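Local structure of regulatory protein RecX (Lactobacillus salivarius, 3E3V) at residues E54-L59 with D63-K68; N22-Y27 with K36-K41. The protein probably modulates the activity of the recombinase RecA, the deposited chain being part of RecX, built from three-helix domains in tandem. One frame throughout, in Å; residues are numbered along the deposited sequence.

Contact 1: E54-L59 with D63-K68; sequences EIINKL and DLINDK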
loop_
_atom_site.group_PDB
_atom_site.type_symbol
_atom_site.label_atom_id
_atom_site.label_comp_id
_atom_site.label_asym_id
_atom_site.label_seq_id
_atom_site.Cartn_x
_atom_site.Cartn_y
_atom_site.Cartn_z
ATOM N N GLU A 54 -8.327 -24.188 -8.322
ATOM C CA GLU A 54 -7.395 -24.889 -9.200
ATOM C C GLU A 54 -6.626 -23.857 -10.023
ATOM O O GLU A 54 -5.406 -23.929 -10.156
ATOM C CB GLU A 54 -8.157 -25.842 -10.128
ATOM C CG GLU A 54 -7.268 -26.729 -10.992
ATOM C CD GLU A 54 -8.058 -27.497 -12.049
ATOM O OE1 GLU A 54 -9.086 -28.117 -11.692
ATOM O OE2 GLU A 54 -7.651 -27.478 -13.231
ATOM N N ILE A 55 -7.353 -22.885 -10.556
ATOM C CA ILE A 55 -6.770 -21.816 -11.365
ATOM C C ILE A 55 -5.799 -20.959 -10.555
ATOM O O ILE A 55 -4.685 -20.679 -10.997
ATOM C CB ILE A 55 -7.884 -20.920 -11.950
ATOM C CG1 ILE A 55 -8.779 -21.766 -12.854
ATOM C CG2 ILE A 55 -7.283 -19.757 -12.746
ATOM C CD1 ILE A 55 -9.961 -21.018 -13.431
ATOM N N ILE A 56 -6.216 -20.567 -9.353
ATOM C CA ILE A 56 -5.386 -19.739 -8.481
ATOM C C ILE A 56 -4.058 -20.400 -8.098
ATOM O O ILE A 56 -3.013 -19.761 -8.146
ATOM C CB ILE A 56 -6.144 -19.356 -7.180
ATOM C CG1 ILE A 56 -7.372 -18.503 -7.519
ATOM C CG2 ILE A 56 -5.210 -18.598 -6.224
ATOM C CD1 ILE A 56 -7.057 -17.192 -8.208
ATOM N N ASN A 57 -4.098 -21.668 -7.701
ATOM C CA ASN A 57 -2.879 -22.377 -7.325
ATOM C C ASN A 57 -1.915 -22.485 -8.495
ATOM O O ASN A 57 -0.700 -22.364 -8.329
ATOM C CB ASN A 57 -3.206 -23.775 -6.809
ATOM C CG ASN A 57 -3.842 -23.745 -5.441
ATOM O OD1 ASN A 57 -3.326 -23.113 -4.520
ATOM N ND2 ASN A 57 -4.973 -24.426 -5.299
ATOM N N LYS A 58 -2.460 -22.739 -9.674
ATOM C CA LYS A 58 -1.646 -22.848 -10.875
ATOM C C LYS A 58 -0.990 -21.494 -11.135
ATOM O O LYS A 58 0.208 -21.418 -11.409
ATOM C CB LYS A 58 -2.518 -23.256 -12.067
ATOM C CG LYS A 58 -1.776 -23.363 -13.393
ATOM C CD LYS A 58 -0.557 -24.250 -13.280
ATOM C CE LYS A 58 -0.211 -24.855 -14.628
ATOM N NZ LYS A 58 -1.325 -25.709 -15.127
ATOM N N LEU A 59 -1.777 -20.425 -11.048
ATOM C CA LEU A 59 -1.241 -19.085 -11.268
ATOM C C LEU A 59 -0.163 -18.749 -10.240
ATOM O O LEU A 59 0.827 -18.094 -10.558
ATOM C CB LEU A 59 -2.358 -18.045 -11.203
ATOM C CG LEU A 59 -3.427 -18.157 -12.287
ATOM C CD1 LEU A 59 -4.468 -17.046 -12.102
ATOM C CD2 LEU A 59 -2.784 -18.057 -13.655
ATOM N N ASP A 63 3.913 -18.167 -10.702
ATOM C CA ASP A 63 4.296 -16.868 -10.164
ATOM C C ASP A 63 3.572 -15.715 -10.862
ATOM O O ASP A 63 4.098 -14.614 -10.970
ATOM C CB ASP A 63 5.817 -16.683 -10.271
ATOM C CG ASP A 63 6.331 -15.505 -9.446
ATOM O OD1 ASP A 63 5.916 -15.367 -8.279
ATOM O OD2 ASP A 63 7.164 -14.724 -9.957
ATOM N N LEU A 64 2.361 -15.980 -11.338
ATOM C CA LEU A 64 1.559 -14.956 -11.992
ATOM C C LEU A 64 0.743 -14.234 -10.912
ATOM O O LEU A 64 0.215 -13.141 -11.126
ATOM C CB LEU A 64 0.654 -15.601 -13.040
ATOM C CG LEU A 64 1.445 -16.288 -14.161
ATOM C CD1 LEU A 64 0.502 -17.019 -15.099
ATOM C CD2 LEU A 64 2.256 -15.244 -14.908
ATOM N N ILE A 65 0.642 -14.875 -9.749
ATOM C CA ILE A 65 -0.020 -14.301 -8.588
ATOM C C ILE A 65 1.045 -14.433 -7.513
ATOM O O ILE A 65 1.579 -15.524 -7.288
ATOM C CB ILE A 65 -1.276 -15.084 -8.148
ATOM C CG1 ILE A 65 -2.429 -14.810 -9.112
ATOM C CG2 ILE A 65 -1.669 -14.675 -6.714
ATOM C CD1 ILE A 65 -3.711 -15.521 -8.734
ATOM N N ASN A 66 1.374 -13.323 -6.870
ATOM C CA ASN A 66 2.401 -13.332 -5.840
ATOM C C ASN A 66 2.165 -12.127 -4.940
ATOM O O ASN A 66 2.626 -11.024 -5.233
ATOM C CB ASN A 66 3.787 -13.236 -6.484
ATOM C CG ASN A 66 4.905 -13.427 -5.483
ATOM O OD1 ASN A 66 4.888 -12.853 -4.390
ATOM N ND2 ASN A 66 5.902 -14.227 -5.857
ATOM N N ASP A 67 1.451 -12.348 -3.842
ATOM C CA ASP A 67 1.132 -11.275 -2.924
ATOM C C ASP A 67 2.329 -10.574 -2.278
ATOM O O ASP A 67 2.277 -9.365 -2.033
ATOM C CB ASP A 67 0.139 -11.780 -1.869
ATOM C CG ASP A 67 -1.291 -11.855 -2.406
ATOM O OD1 ASP A 67 -1.516 -11.488 -3.587
ATOM O OD2 ASP A 67 -2.199 -12.273 -1.652
ATOM N N LYS A 68 3.410 -11.300 -2.003
ATOM C CA LYS A 68 4.591 -10.664 -1.410
ATOM C C LYS A 68 5.134 -9.625 -2.390
ATOM O O LYS A 68 5.493 -8.511 -2.005
ATOM C CB LYS A 68 5.668 -11.708 -1.104
ATOM C CG LYS A 68 7.027 -11.126 -0.737
ATOM C CD LYS A 68 8.041 -12.245 -0.517
ATOM C CE LYS A 68 9.432 -11.859 -1.024
ATOM N NZ LYS A 68 9.988 -10.694 -0.300
#
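Leu59 and Ile65 carry this contact, each with both its backbone and its side chain. CD1 of Ile65 lies 3.8 Å from CD1 of Leu59 and an equal 3.8 Å from CD1 of Ile56, one turn earlier on the same helix. Leu64 comes in on another flank: its CD1 meets CD2 of Leu59 at 3.7 Å, the two side chains crossing at about a right angle. So the branches of Leu59 divide the work, CD1 going to Ile65 and CD2 to Leu64. In Ile65, CG1 is set beside the backbone N and anti to the carbonyl carbon (chi1 -75°), and with chi2 extended the chain brings its terminal methyl against both Ile56 and Leu59.

Behind the side chains, the carbonyl O of Leu59 takes a short bond of 2.7 Å from Leu64 N, and the donor sits nearly in line with the C=O (160°). Ile65 N adds a weak bond to the same oxygen at 3.3 Å. Asp63, with positive phi, is where helix 49-61 gives way to the turn, in a Schellman motif. Further along, ND2 of Asn66 donates to OD1 of Asp63 at 2.7 Å, almost straight and within the amide plane, while OD1 of Asn66, the N-cap residue, accepts from the N of Asn69 in helix 67-81. A single side chain thus ties the end of one helix to the beginning of the next. Arg35 of helix 35-39 also packs on Ile56 and Ile65. The chemistry implies a compact helix-to-helix connection: one firm and one weak N-H bond converge on the Leu59 carbonyl, and the aliphatic side chains of Ile56, Leu59 and Ile65 cover the inner side of the turn that leads toward the second three-helix domain.

Contact 2: N22-Y27 with K36-K41; sequences NAALNY and KEVEDK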
loop_
_atom_site.group_PDB
_atom_site.type_symbol
_atom_site.label_atom_id
_atom_site.label_comp_id
_atom_site.label_asym_id
_atom_site.label_seq_id
_atom_site.Cartn_x
_atom_site.Cartn_y
_atom_site.Cartn_z
ATOM N N ASN A 22 -8.324 -17.978 -19.097
ATOM C CA ASN A 22 -8.253 -16.915 -20.087
ATOM C C ASN A 22 -8.524 -15.539 -19.481
ATOM O O ASN A 22 -7.781 -14.588 -19.722
ATOM C CB ASN A 22 -9.235 -17.197 -21.231
ATOM C CG ASN A 22 -9.264 -16.087 -22.268
ATOM O OD1 ASN A 22 -10.245 -15.345 -22.367
ATOM N ND2 ASN A 22 -8.191 -15.964 -23.044
ATOM N N ALA A 23 -9.586 -15.430 -18.692
ATOM C CA ALA A 23 -9.921 -14.156 -18.074
ATOM C C ALA A 23 -8.826 -13.725 -17.094
ATOM O O ALA A 23 -8.531 -12.527 -16.954
ATOM C CB ALA A 23 -11.261 -14.267 -17.355
ATOM N N ALA A 24 -8.220 -14.706 -16.426
ATOM C CA ALA A 24 -7.172 -14.428 -15.458
ATOM C C ALA A 24 -5.966 -13.777 -16.108
ATOM O O ALA A 24 -5.449 -12.781 -15.600
ATOM C CB ALA A 24 -6.750 -15.711 -14.748
ATOM N N LEU A 25 -5.503 -14.333 -17.224
ATOM C CA LEU A 25 -4.341 -13.759 -17.890
ATOM C C LEU A 25 -4.617 -12.420 -18.570
ATOM O O LEU A 25 -3.692 -11.647 -18.815
ATOM C CB LEU A 25 -3.725 -14.755 -18.879
ATOM C CG LEU A 25 -2.723 -15.665 -18.158
ATOM C CD1 LEU A 25 -3.462 -16.808 -17.463
ATOM C CD2 LEU A 25 -1.700 -16.193 -19.141
ATOM N N ASN A 26 -5.881 -12.141 -18.874
ATOM C CA ASN A 26 -6.237 -10.861 -19.489
ATOM C C ASN A 26 -6.077 -9.808 -18.395
ATOM O O ASN A 26 -5.398 -8.793 -18.566
ATOM C CB ASN A 26 -7.696 -10.864 -19.963
ATOM C CG ASN A 26 -7.903 -11.636 -21.253
ATOM O OD1 ASN A 26 -9.038 -11.793 -21.717
ATOM N ND2 ASN A 26 -6.817 -12.116 -21.844
ATOM N N TYR A 27 -6.725 -10.096 -17.271
ATOM C CA TYR A 27 -6.751 -9.270 -16.069
ATOM C C TYR A 27 -5.358 -8.999 -15.473
ATOM O O TYR A 27 -5.138 -7.966 -14.830
ATOM C CB TYR A 27 -7.662 -9.981 -15.059
ATOM C CG TYR A 27 -8.015 -9.247 -13.783
ATOM C CD1 TYR A 27 -8.551 -7.957 -13.810
ATOM C CD2 TYR A 27 -7.899 -9.887 -12.545
ATOM C CE1 TYR A 27 -8.966 -7.325 -12.636
ATOM C CE2 TYR A 27 -8.307 -9.270 -11.372
ATOM C CZ TYR A 27 -8.843 -7.986 -11.422
ATOM O OH TYR A 27 -9.256 -7.374 -10.257
ATOM N N LYS A 36 -6.681 -12.232 -3.983
ATOM C CA LYS A 36 -8.110 -11.998 -3.795
ATOM C C LYS A 36 -8.763 -11.242 -4.957
ATOM O O LYS A 36 -9.922 -11.502 -5.294
ATOM C CB LYS A 36 -8.354 -11.255 -2.476
ATOM C CG LYS A 36 -9.754 -11.468 -1.917
ATOM C CD LYS A 36 -10.107 -10.435 -0.865
ATOM C CE LYS A 36 -11.548 -10.594 -0.405
ATOM N NZ LYS A 36 -11.951 -9.485 0.507
ATOM N N GLU A 37 -8.039 -10.306 -5.570
ATOM C CA GLU A 37 -8.585 -9.560 -6.707
ATOM C C GLU A 37 -8.931 -10.509 -7.851
ATOM O O GLU A 37 -9.926 -10.320 -8.555
ATOM C CB GLU A 37 -7.583 -8.519 -7.218
ATOM C CG GLU A 37 -7.599 -7.190 -6.483
ATOM C CD GLU A 37 -6.653 -6.189 -7.111
ATOM O OE1 GLU A 37 -5.436 -6.463 -7.145
ATOM O OE2 GLU A 37 -7.121 -5.129 -7.581
ATOM N N VAL A 38 -8.088 -11.519 -8.052
ATOM C CA VAL A 38 -8.316 -12.502 -9.103
ATOM C C VAL A 38 -9.303 -13.532 -8.568
ATOM O O VAL A 38 -10.218 -13.953 -9.263
ATOM C CB VAL A 38 -7.002 -13.230 -9.497
ATOM C CG1 VAL A 38 -7.267 -14.210 -10.633
ATOM C CG2 VAL A 38 -5.954 -12.224 -9.920
ATOM N N GLU A 39 -9.104 -13.914 -7.311
ATOM C CA GLU A 39 -9.935 -14.894 -6.627
ATOM C C GLU A 39 -11.418 -14.549 -6.734
ATOM O O GLU A 39 -12.265 -15.442 -6.813
ATOM C CB GLU A 39 -9.501 -14.978 -5.168
ATOM C CG GLU A 39 -9.594 -16.352 -4.577
ATOM C CD GLU A 39 -8.668 -16.519 -3.396
ATOM O OE1 GLU A 39 -8.721 -15.685 -2.458
ATOM O OE2 GLU A 39 -7.884 -17.491 -3.406
ATOM N N ASP A 40 -11.746 -13.261 -6.712
ATOM C CA ASP A 40 -13.139 -12.876 -6.879
ATOM C C ASP A 40 -13.319 -11.953 -8.082
ATOM O O ASP A 40 -13.894 -10.870 -7.997
ATOM C CB ASP A 40 -13.754 -12.277 -5.590
ATOM C CG ASP A 40 -12.954 -11.133 -5.009
ATOM O OD1 ASP A 40 -12.643 -10.173 -5.744
ATOM O OD2 ASP A 40 -12.658 -11.189 -3.793
ATOM N N LYS A 41 -12.780 -12.411 -9.206
ATOM C CA LYS A 41 -12.895 -11.742 -10.495
ATOM C C LYS A 41 -13.318 -12.901 -11.383
ATOM O O LYS A 41 -13.878 -12.716 -12.469
ATOM C CB LYS A 41 -11.556 -11.181 -10.973
ATOM C CG LYS A 41 -11.514 -10.882 -12.475
ATOM C CD LYS A 41 -12.655 -9.961 -12.916
ATOM C CE LYS A 41 -12.662 -9.762 -14.438
ATOM N NZ LYS A 41 -13.820 -8.943 -14.932
#
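Glu37 meets Tyr27 through its backbone as well as its side chain. Its carbonyl O lies 3.4 Å from CE2 of the ring and accepts a weak hydrogen bond from the phenol OH at 3.5 Å, while its CB comes within 3.7 Å of that same OH. The carboxylate is turned 67° from the ring plane and is engaged by other partners: OE1 accepts from the backbone N of Thr34, and OE2 forms a salt bridge with Lys96. Tyr27 therefore touches the start of the Glu37 side chain and its peptide, while the charged end is held by residues beyond the two segments.

Val38 follows at the rim of the ring. Its CA stands near the ring plane, 3.9 Å from CE2 of Tyr27, and its CG2 lies 4.0 Å from CD2 of Tyr27. The other branch, CG1, makes a loose touch with Ala24, whose CB is 4.4 Å away. Here the backbones of the two segments come nearest, at Ala24 and Val38.

Past the helix end, Lys41 turns back over the tyrosine. Its CG sits above one face in a CH-pi contact, 3.8 Å from the ring centroid and only 16° off the normal. The bend at chi2 then carries the amine up and away from that face, where any cation-pi attraction to Tyr27 is long and weak at most. Tyr27 can reach this place because chi1 (-172°) sets its ring anti to the backbone N, toward helix 35-39.

Among the neighbouring helices, the pair sits inside the first three-helix domain. Helix 14-29 and the short helix 35-39 meet through Tyr27 and Ala24, and helix 49-61 packs against both, with Leu59 touching Leu25 and Ile56 touching Glu39, while Ala23 rests on Leu45.

Contact 2 comes first along the chain and closes before contact 1 opens; their centres are 10 Å apart, on the same side of the chain's centre. Helix 49-61 joins them: helices 14-29 and 35-39, paired in contact 2, both pack on it. Leu59 CD1 lies 3.7 Å from Ala24 CB, and Ile56 CD1 lies 3.8 Å from Val38 CG1, so the apolar sides of the two contacts pack on each other. Contact 2 joins two of the helices of the first three-helix domain, whereas contact 1 carries the chain from helix 49-61 into helix 67-81 of the second, consistent with RecX as a tandem array of small helical domains.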